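Local coordinates for protein bacterial regulatory proteins, tetR family (Corynebacterium glutamicum, PDB 3AQT) that binds resorcinol as a TetR-family transcriptional repressor, and probably recognises DNA through a helix-turn-helix motif, at residues Asp110-Phe123 and Arg161-Phe175. Sequence-based numbering, arbitrary orientation.
Sequences DQVLTKLDDPAEVF and RARRDLLHGLETGRF. With RCO (resorcinol), chain D.
D110, at the end of helix 90-111, holds two arginines of helix 159-171, one on each carboxylate oxygen. The R161 side chain can be traced outward: its CB lies 3.5 Å from O1 of resorcinol, CG passes the D110 carboxylate, and CD comes 3.4 Å from D110 OD2 with resorcinol O1 also near. The chain stays extended from CG to NE, which brings R161 NE 2.7 Å from OD2 of D110, above the carboxylate plane; at the tip NH1 makes a weak bond to I157 O. R164 puts NH2 on OD1 of D110, also at 2.7 Å, on the syn side but tilted from the carboxylate plane. A bend at chi3 (65°) turns the R164 guanidinium back over CA of R161. Its NE and NH2 both reach OD1 of D165, from one face of that carboxylate. The other D165 oxygen, OD2, accepts the O3 hydroxyl of resorcinol, D165 OD2 to O3 being 2.6 Å, and V122 CG1 packs alongside. The same hydroxyl lies at the edge of the F123 ring, and L166 CD2 sits over the centre of one face of that ring, a CH-pi contact.

Helices 119-134 and 159-171 run nearly antiparallel here. P119 CB comes 3.6 Å from G169 CA, and its CG sits over one face of the H168 ring, toward the rim, a CH-pi contact. Beyond them R174 meets D118 side-on, nearly coplanar: NE to OD1 almost straight (174° at the hydrogen), NH2 to the syn lone pair of OD2. OD1 of D118 also caps helix 119-134 by accepting from A120 N.

The chemistry suggests that R164, as a second-shell residue, helps position D165 and probably stabilises its negative charge for the inducer hydroxyl.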
ATOM      1  N   ASP B 110     -10.441  -6.034 -20.205  1.00 40.17           N
ATOM      2  CA  ASP B 110      -9.950  -7.059 -21.116  1.00 42.91           C
ATOM      3  C   ASP B 110     -10.654  -6.963 -22.478  1.00 45.85           C
ATOM      4  O   ASP B 110     -10.082  -7.324 -23.500  1.00 46.46           O
ATOM      5  CB  ASP B 110     -10.150  -8.458 -20.525  1.00 42.39           C
ATOM      6  CG  ASP B 110      -9.204  -8.750 -19.369  1.00 45.25           C
ATOM      7  OD1 ASP B 110      -8.160  -8.075 -19.268  1.00 48.09           O
ATOM      8  OD2 ASP B 110      -9.488  -9.673 -18.569  1.00 45.03           O
ATOM      9  N   GLN B 111     -11.890  -6.470 -22.491  1.00 47.95           N
ATOM     10  CA  GLN B 111     -12.640  -6.333 -23.736  1.00 50.52           C
ATOM     11  C   GLN B 111     -12.112  -5.191 -24.606  1.00 52.27           C
ATOM     12  O   GLN B 111     -11.937  -5.354 -25.811  1.00 53.19           O
ATOM     13  CB  GLN B 111     -14.122  -6.077 -23.454  1.00 52.05           C
ATOM     14  CG  GLN B 111     -14.816  -7.123 -22.597  1.00 56.76           C
ATOM     15  CD  GLN B 111     -15.014  -8.441 -23.315  1.00 59.73           C
ATOM     16  OE1 GLN B 111     -15.625  -8.492 -24.382  1.00 63.05           O
ATOM     17  NE2 GLN B 111     -14.503  -9.520 -22.726  1.00 60.07           N
ATOM     18  N   VAL B 112     -11.854  -4.038 -23.999  1.00 52.32           N
ATOM     19  CA  VAL B 112     -11.379  -2.880 -24.751  1.00 54.38           C
ATOM     20  C   VAL B 112      -9.855  -2.707 -24.866  1.00 56.66           C
ATOM     21  O   VAL B 112      -9.252  -3.025 -25.893  1.00 57.90           O
ATOM     22  CB  VAL B 112     -11.959  -1.587 -24.159  1.00 54.32           C
ATOM     23  CG1 VAL B 112     -11.634  -0.416 -25.069  1.00 53.74           C
ATOM     24  CG2 VAL B 112     -13.460  -1.729 -23.959  1.00 52.43           C
ATOM     25  N   LEU B 113      -9.245  -2.194 -23.806  1.00 58.85           N
ATOM     26  CA  LEU B 113      -7.812  -1.934 -23.765  1.00 60.55           C
ATOM     27  C   LEU B 113      -6.879  -2.827 -24.577  1.00 63.33           C
ATOM     28  O   LEU B 113      -6.223  -2.355 -25.505  1.00 64.48           O
ATOM     29  CB  LEU B 113      -7.332  -1.898 -22.313  1.00 59.08           C
ATOM     30  CG  LEU B 113      -7.602  -0.595 -21.560  1.00 58.20           C
ATOM     31  CD1 LEU B 113      -6.871   0.543 -22.233  1.00 59.51           C
ATOM     32  CD2 LEU B 113      -9.086  -0.304 -21.543  1.00 60.67           C
ATOM     33  N   THR B 114      -6.807  -4.108 -24.233  1.00 65.73           N
ATOM     34  CA  THR B 114      -5.902  -5.029 -24.927  1.00 65.70           C
ATOM     35  C   THR B 114      -5.953  -4.971 -26.459  1.00 65.54           C
ATOM     36  O   THR B 114      -5.090  -5.546 -27.134  1.00 66.21           O
ATOM     37  CB  THR B 114      -6.115  -6.498 -24.451  1.00 64.99           C
ATOM     38  OG1 THR B 114      -7.491  -6.869 -24.605  1.00 65.03           O
ATOM     39  CG2 THR B 114      -5.716  -6.643 -22.988  1.00 64.86           C
ATOM     40  N   LYS B 115      -6.947  -4.269 -27.000  1.00 63.44           N
ATOM     41  CA  LYS B 115      -7.094  -4.122 -28.451  1.00 61.61           C
ATOM     42  C   LYS B 115      -6.219  -2.978 -28.994  1.00 59.88           C
ATOM     43  O   LYS B 115      -6.332  -2.581 -30.155  1.00 58.30           O
ATOM     44  CB  LYS B 115      -8.567  -3.890 -28.790  1.00 63.09           C
ATOM     45  CG  LYS B 115      -9.435  -5.139 -28.606  1.00 67.18           C
ATOM     46  CD  LYS B 115      -9.014  -5.969 -27.385  1.00 68.91           C
ATOM     47  CE  LYS B 115      -9.906  -7.186 -27.179  1.00 70.65           C
ATOM     48  NZ  LYS B 115      -9.985  -8.054 -28.391  1.00 73.37           N
ATOM     49  N   LEU B 116      -5.362  -2.442 -28.129  1.00 56.55           N
ATOM     50  CA  LEU B 116      -4.430  -1.390 -28.497  1.00 53.03           C
ATOM     51  C   LEU B 116      -3.146  -2.181 -28.723  1.00 52.73           C
ATOM     52  O   LEU B 116      -2.944  -3.221 -28.095  1.00 52.86           O
ATOM     53  CB  LEU B 116      -4.253  -0.400 -27.342  1.00 52.26           C
ATOM     54  CG  LEU B 116      -5.492   0.384 -26.886  1.00 53.21           C
ATOM     55  CD1 LEU B 116      -5.257   0.965 -25.494  1.00 52.99           C
ATOM     56  CD2 LEU B 116      -5.812   1.489 -27.882  1.00 51.21           C
ATOM     57  N   ASP B 117      -2.280  -1.715 -29.611  1.00 51.49           N
ATOM     58  CA  ASP B 117      -1.054  -2.451 -29.887  1.00 50.67           C
ATOM     59  C   ASP B 117       0.048  -2.216 -28.872  1.00 47.29           C
ATOM     60  O   ASP B 117       0.783  -3.134 -28.531  1.00 49.21           O
ATOM     61  CB  ASP B 117      -0.526  -2.103 -31.283  1.00 55.86           C
ATOM     62  CG  ASP B 117      -1.485  -2.510 -32.386  1.00 62.58           C
ATOM     63  OD1 ASP B 117      -1.842  -3.711 -32.450  1.00 65.03           O
ATOM     64  OD2 ASP B 117      -1.881  -1.630 -33.183  1.00 64.06           O
ATOM     65  N   ASP B 118       0.163  -0.985 -28.394  1.00 42.89           N
ATOM     66  CA  ASP B 118       1.204  -0.633 -27.437  1.00 39.71           C
ATOM     67  C   ASP B 118       0.913  -1.162 -26.032  1.00 38.31           C
ATOM     68  O   ASP B 118      -0.045  -0.736 -25.376  1.00 37.62           O
ATOM     69  CB  ASP B 118       1.357   0.884 -27.390  1.00 40.45           C
ATOM     70  CG  ASP B 118       2.641   1.320 -26.735  1.00 42.80           C
ATOM     71  OD1 ASP B 118       3.251   0.517 -25.998  1.00 44.33           O
ATOM     72  OD2 ASP B 118       3.037   2.482 -26.954  1.00 47.69           O
ATOM     73  N   PRO B 119       1.740  -2.096 -25.550  1.00 35.66           N
ATOM     74  CA  PRO B 119       1.549  -2.664 -24.215  1.00 35.80           C
ATOM     75  C   PRO B 119       1.557  -1.560 -23.159  1.00 35.68           C
ATOM     76  O   PRO B 119       0.870  -1.647 -22.140  1.00 36.95           O
ATOM     77  CB  PRO B 119       2.741  -3.620 -24.068  1.00 34.88           C
ATOM     78  CG  PRO B 119       3.039  -4.013 -25.481  1.00 35.22           C
ATOM     79  CD  PRO B 119       2.901  -2.701 -26.218  1.00 34.58           C
ATOM     80  N   ALA B 120       2.332  -0.517 -23.413  1.00 33.76           N
ATOM     81  CA  ALA B 120       2.425   0.594 -22.481  1.00 34.92           C
ATOM     82  C   ALA B 120       1.096   1.322 -22.371  1.00 33.98           C
ATOM     83  O   ALA B 120       0.762   1.838 -21.310  1.00 34.07           O
ATOM     84  CB  ALA B 120       3.517   1.568 -22.921  1.00 35.39           C
ATOM     85  N   GLU B 121       0.337   1.357 -23.465  1.00 35.29           N
ATOM     86  CA  GLU B 121      -0.949   2.048 -23.455  1.00 35.42           C
ATOM     87  C   GLU B 121      -2.013   1.192 -22.779  1.00 35.50           C
ATOM     88  O   GLU B 121      -2.927   1.709 -22.136  1.00 35.74           O
ATOM     89  CB  GLU B 121      -1.393   2.392 -24.877  1.00 35.98           C
ATOM     90  CG  GLU B 121      -2.207   3.675 -24.957  1.00 39.39           C
ATOM     91  CD  GLU B 121      -2.717   3.972 -26.365  1.00 43.31           C
ATOM     92  OE1 GLU B 121      -1.967   3.733 -27.342  1.00 45.37           O
ATOM     93  OE2 GLU B 121      -3.863   4.459 -26.494  1.00 42.86           O
ATOM     94  N   VAL B 122      -1.889  -0.121 -22.935  1.00 33.51           N
ATOM     95  CA  VAL B 122      -2.828  -1.042 -22.327  1.00 33.86           C
ATOM     96  C   VAL B 122      -2.720  -0.904 -20.812  1.00 34.64           C
ATOM     97  O   VAL B 122      -3.721  -0.751 -20.113  1.00 33.47           O
ATOM     98  CB  VAL B 122      -2.509  -2.510 -22.726  1.00 34.46           C
ATOM     99  CG1 VAL B 122      -3.403  -3.469 -21.960  1.00 31.97           C
ATOM    100  CG2 VAL B 122      -2.705  -2.697 -24.221  1.00 33.77           C
ATOM    101  N   PHE B 123      -1.486  -0.956 -20.322  1.00 33.91           N
ATOM    102  CA  PHE B 123      -1.197  -0.858 -18.897  1.00 34.12           C
ATOM    103  C   PHE B 123      -1.600   0.494 -18.335  1.00 33.93           C
ATOM    104  O   PHE B 123      -2.270   0.575 -17.302  1.00 35.06           O
ATOM    105  CB  PHE B 123       0.294  -1.093 -18.675  1.00 35.01           C
ATOM    106  CG  PHE B 123       0.697  -1.151 -17.233  1.00 36.68           C
ATOM    107  CD1 PHE B 123       0.047  -2.001 -16.346  1.00 35.52           C
ATOM    108  CD2 PHE B 123       1.768  -0.387 -16.772  1.00 36.58           C
ATOM    109  CE1 PHE B 123       0.456  -2.092 -15.022  1.00 35.16           C
ATOM    110  CE2 PHE B 123       2.185  -0.473 -15.448  1.00 36.46           C
ATOM    111  CZ  PHE B 123       1.527  -1.330 -14.572  1.00 36.78           C
ATOM    112  N   ARG B 161      -4.251 -10.079 -14.340  1.00 29.60           N
ATOM    113  CA  ARG B 161      -4.446  -9.299 -15.558  1.00 29.31           C
ATOM    114  C   ARG B 161      -3.307  -8.303 -15.751  1.00 30.49           C
ATOM    115  O   ARG B 161      -2.801  -8.117 -16.862  1.00 30.26           O
ATOM    116  CB  ARG B 161      -5.791  -8.554 -15.509  1.00 27.68           C
ATOM    117  CG  ARG B 161      -7.003  -9.469 -15.578  1.00 27.47           C
ATOM    118  CD  ARG B 161      -8.312  -8.695 -15.526  1.00 29.51           C
ATOM    119  NE  ARG B 161      -9.438  -9.545 -15.915  1.00 30.57           N
ATOM    120  CZ  ARG B 161     -10.107 -10.348 -15.092  1.00 30.54           C
ATOM    121  NH1 ARG B 161      -9.788 -10.420 -13.803  1.00 30.96           N
ATOM    122  NH2 ARG B 161     -11.080 -11.108 -15.566  1.00 28.82           N
ATOM    123  N   ALA B 162      -2.910  -7.658 -14.661  1.00 31.33           N
ATOM    124  CA  ALA B 162      -1.837  -6.680 -14.713  1.00 31.07           C
ATOM    125  C   ALA B 162      -0.532  -7.389 -15.039  1.00 31.92           C
ATOM    126  O   ALA B 162       0.245  -6.927 -15.864  1.00 32.46           O
ATOM    127  CB  ALA B 162      -1.722  -5.955 -13.380  1.00 29.95           C
ATOM    128  N   ARG B 163      -0.300  -8.521 -14.392  1.00 31.70           N
ATOM    129  CA  ARG B 163       0.920  -9.268 -14.626  1.00 33.52           C
ATOM    130  C   ARG B 163       1.001  -9.635 -16.108  1.00 33.67           C
ATOM    131  O   ARG B 163       2.057  -9.526 -16.731  1.00 34.08           O
ATOM    132  CB  ARG B 163       0.933 -10.529 -13.749  1.00 33.62           C
ATOM    133  CG  ARG B 163       2.287 -11.206 -13.633  1.00 34.70           C
ATOM    134  CD  ARG B 163       2.221 -12.405 -12.700  1.00 36.89           C
ATOM    135  NE  ARG B 163       3.545 -12.926 -12.371  1.00 40.65           N
ATOM    136  CZ  ARG B 163       4.308 -13.614 -13.213  1.00 43.23           C
ATOM    137  NH1 ARG B 163       3.878 -13.871 -14.443  1.00 46.74           N
ATOM    138  NH2 ARG B 163       5.500 -14.043 -12.830  1.00 42.99           N
ATOM    139  N   ARG B 164      -0.125 -10.065 -16.665  1.00 33.87           N
ATOM    140  CA  ARG B 164      -0.201 -10.443 -18.068  1.00 34.08           C
ATOM    141  C   ARG B 164       0.217  -9.264 -18.936  1.00 33.42           C
ATOM    142  O   ARG B 164       1.072  -9.393 -19.814  1.00 31.99           O
ATOM    143  CB  ARG B 164      -1.637 -10.831 -18.425  1.00 35.04           C
ATOM    144  CG  ARG B 164      -1.872 -11.070 -19.915  1.00 35.73           C
ATOM    145  CD  ARG B 164      -3.343 -10.969 -20.242  1.00 36.28           C
ATOM    146  NE  ARG B 164      -3.846  -9.620 -20.010  1.00 35.95           N
ATOM    147  CZ  ARG B 164      -5.088  -9.333 -19.630  1.00 38.00           C
ATOM    148  NH1 ARG B 164      -5.967 -10.309 -19.430  1.00 37.95           N
ATOM    149  NH2 ARG B 164      -5.452  -8.069 -19.453  1.00 37.06           N
ATOM    150  N   ASP B 165      -0.408  -8.118 -18.689  1.00 32.98           N
ATOM    151  CA  ASP B 165      -0.105  -6.923 -19.453  1.00 35.40           C
ATOM    152  C   ASP B 165       1.371  -6.557 -19.323  1.00 34.96           C
ATOM    153  O   ASP B 165       2.005  -6.177 -20.304  1.00 36.74           O
ATOM    154  CB  ASP B 165      -1.003  -5.757 -19.012  1.00 36.60           C
ATOM    155  CG  ASP B 165      -2.454  -5.935 -19.452  1.00 38.80           C
ATOM    156  OD1 ASP B 165      -2.716  -6.774 -20.339  1.00 39.67           O
ATOM    157  OD2 ASP B 165      -3.340  -5.226 -18.928  1.00 41.66           O
ATOM    158  N   LEU B 166       1.925  -6.683 -18.123  1.00 33.27           N
ATOM    159  CA  LEU B 166       3.330  -6.372 -17.910  1.00 32.23           C
ATOM    160  C   LEU B 166       4.240  -7.380 -18.603  1.00 33.51           C
ATOM    161  O   LEU B 166       5.250  -7.002 -19.191  1.00 35.21           O
ATOM    162  CB  LEU B 166       3.643  -6.326 -16.418  1.00 30.83           C
ATOM    163  CG  LEU B 166       3.051  -5.126 -15.669  1.00 31.90           C
ATOM    164  CD1 LEU B 166       3.400  -5.243 -14.184  1.00 31.27           C
ATOM    165  CD2 LEU B 166       3.586  -3.811 -16.257  1.00 28.02           C
ATOM    166  N   LEU B 167       3.889  -8.661 -18.538  1.00 34.36           N
ATOM    167  CA  LEU B 167       4.688  -9.687 -19.192  1.00 35.07           C
ATOM    168  C   LEU B 167       4.730  -9.409 -20.688  1.00 37.07           C
ATOM    169  O   LEU B 167       5.761  -9.565 -21.341  1.00 36.35           O
ATOM    170  CB  LEU B 167       4.087 -11.070 -18.965  1.00 34.37           C
ATOM    171  CG  LEU B 167       4.813 -12.170 -19.748  1.00 35.03           C
ATOM    172  CD1 LEU B 167       6.292 -12.195 -19.350  1.00 33.64           C
ATOM    173  CD2 LEU B 167       4.146 -13.515 -19.488  1.00 32.62           C
ATOM    174  N   HIS B 168       3.585  -9.009 -21.224  1.00 38.36           N
ATOM    175  CA  HIS B 168       3.452  -8.685 -22.635  1.00 39.15           C
ATOM    176  C   HIS B 168       4.453  -7.572 -22.988  1.00 40.69           C
ATOM    177  O   HIS B 168       5.210  -7.682 -23.952  1.00 40.23           O
ATOM    178  CB  HIS B 168       2.005  -8.245 -22.894  1.00 37.64           C
ATOM    179  CG  HIS B 168       1.748  -7.768 -24.287  1.00 37.78           C
ATOM    180  ND1 HIS B 168       2.554  -8.106 -25.352  1.00 37.53           N
ATOM    181  CD2 HIS B 168       0.762  -6.987 -24.791  1.00 37.41           C
ATOM    182  CE1 HIS B 168       2.078  -7.551 -26.453  1.00 36.53           C
ATOM    183  NE2 HIS B 168       0.992  -6.866 -26.139  1.00 37.40           N
ATOM    184  N   GLY B 169       4.466  -6.514 -22.183  1.00 41.18           N
ATOM    185  CA  GLY B 169       5.377  -5.412 -22.426  1.00 42.39           C
ATOM    186  C   GLY B 169       6.840  -5.794 -22.275  1.00 43.06           C
ATOM    187  O   GLY B 169       7.720  -5.196 -22.893  1.00 43.03           O
ATOM    188  N   LEU B 170       7.104  -6.792 -21.444  1.00 43.04           N
ATOM    189  CA  LEU B 170       8.467  -7.245 -21.228  1.00 44.56           C
ATOM    190  C   LEU B 170       8.934  -8.017 -22.462  1.00 45.91           C
ATOM    191  O   LEU B 170      10.050  -7.822 -22.944  1.00 46.27           O
ATOM    192  CB  LEU B 170       8.520  -8.137 -19.989  1.00 43.67           C
ATOM    193  CG  LEU B 170       9.891  -8.517 -19.447  1.00 44.45           C
ATOM    194  CD1 LEU B 170      10.656  -7.257 -19.052  1.00 46.09           C
ATOM    195  CD2 LEU B 170       9.718  -9.427 -18.237  1.00 45.51           C
ATOM    196  N   GLU B 171       8.060  -8.877 -22.977  1.00 46.73           N
ATOM    197  CA  GLU B 171       8.362  -9.689 -24.148  1.00 46.27           C
ATOM    198  C   GLU B 171       8.640  -8.849 -25.393  1.00 45.76           C
ATOM    199  O   GLU B 171       9.451  -9.236 -26.225  1.00 46.57           O
ATOM    200  CB  GLU B 171       7.203 -10.644 -24.447  1.00 49.42           C
ATOM    201  CG  GLU B 171       6.810 -11.564 -23.303  1.00 53.76           C
ATOM    202  CD  GLU B 171       7.712 -12.764 -23.178  1.00 56.62           C
ATOM    203  OE1 GLU B 171       7.771 -13.552 -24.140  1.00 62.80           O
ATOM    204  OE2 GLU B 171       8.359 -12.928 -22.125  1.00 58.83           O
ATOM    205  N   THR B 172       7.965  -7.712 -25.535  1.00 43.28           N
ATOM    206  CA  THR B 172       8.175  -6.873 -26.709  1.00 41.79           C
ATOM    207  C   THR B 172       9.256  -5.808 -26.524  1.00 42.08           C
ATOM    208  O   THR B 172       9.415  -4.928 -27.377  1.00 41.36           O
ATOM    209  CB  THR B 172       6.878  -6.154 -27.135  1.00 42.01           C
ATOM    210  OG1 THR B 172       6.500  -5.204 -26.130  1.00 41.23           O
ATOM    211  CG2 THR B 172       5.757  -7.160 -27.335  1.00 42.18           C
ATOM    212  N   GLY B 173       9.987  -5.882 -25.412  1.00 41.25           N
ATOM    213  CA  GLY B 173      11.034  -4.912 -25.142  1.00 38.95           C
ATOM    214  C   GLY B 173      10.536  -3.522 -24.768  1.00 38.45           C
ATOM    215  O   GLY B 173      11.325  -2.580 -24.671  1.00 38.86           O
ATOM    216  N   ARG B 174       9.231  -3.380 -24.565  1.00 37.47           N
ATOM    217  CA  ARG B 174       8.652  -2.092 -24.197  1.00 35.99           C
ATOM    218  C   ARG B 174       8.958  -1.744 -22.738  1.00 36.03           C
ATOM    219  O   ARG B 174       9.145  -0.580 -22.401  1.00 37.13           O
ATOM    220  CB  ARG B 174       7.138  -2.126 -24.390  1.00 35.83           C
ATOM    221  CG  ARG B 174       6.455  -0.767 -24.329  1.00 35.49           C
ATOM    222  CD  ARG B 174       6.834   0.084 -25.525  1.00 33.74           C
ATOM    223  NE  ARG B 174       5.883   1.166 -25.765  1.00 33.47           N
ATOM    224  CZ  ARG B 174       6.212   2.456 -25.791  1.00 33.66           C
ATOM    225  NH1 ARG B 174       7.469   2.827 -25.579  1.00 31.71           N
ATOM    226  NH2 ARG B 174       5.291   3.371 -26.058  1.00 33.67           N
ATOM    227  N   PHE B 175       9.006  -2.757 -21.878  1.00 35.94           N
ATOM    228  CA  PHE B 175       9.272  -2.547 -20.463  1.00 36.95           C
ATOM    229  C   PHE B 175      10.570  -3.196 -20.007  1.00 39.66           C
ATOM    230  O   PHE B 175      11.064  -4.136 -20.633  1.00 41.96           O
ATOM    231  CB  PHE B 175       8.152  -3.139 -19.591  1.00 34.39           C
ATOM    232  CG  PHE B 175       6.782  -2.601 -19.877  1.00 30.92           C
ATOM    233  CD1 PHE B 175       6.595  -1.288 -20.271  1.00 28.72           C
ATOM    234  CD2 PHE B 175       5.669  -3.411 -19.707  1.00 30.99           C
ATOM    235  CE1 PHE B 175       5.311  -0.789 -20.493  1.00 30.28           C
ATOM    236  CE2 PHE B 175       4.384  -2.925 -19.923  1.00 30.82           C
ATOM    237  CZ  PHE B 175       4.204  -1.613 -20.317  1.00 30.19           C
TER
HETATM  238  C1  RCO D 230      -5.797  -4.513 -15.017  1.00 36.64           C
HETATM  239  C2  RCO D 230      -4.817  -4.528 -16.059  1.00 36.01           C
HETATM  240  C3  RCO D 230      -3.634  -3.751 -15.931  1.00 36.04           C
HETATM  241  C4  RCO D 230      -3.437  -2.977 -14.773  1.00 37.06           C
HETATM  242  C5  RCO D 230      -4.398  -2.962 -13.750  1.00 36.48           C
HETATM  243  C6  RCO D 230      -5.584  -3.735 -13.871  1.00 36.69           C
HETATM  244  O1  RCO D 230      -6.954  -5.275 -15.151  1.00 40.05           O
HETATM  245  O3  RCO D 230      -2.663  -3.742 -16.928  1.00 36.67           O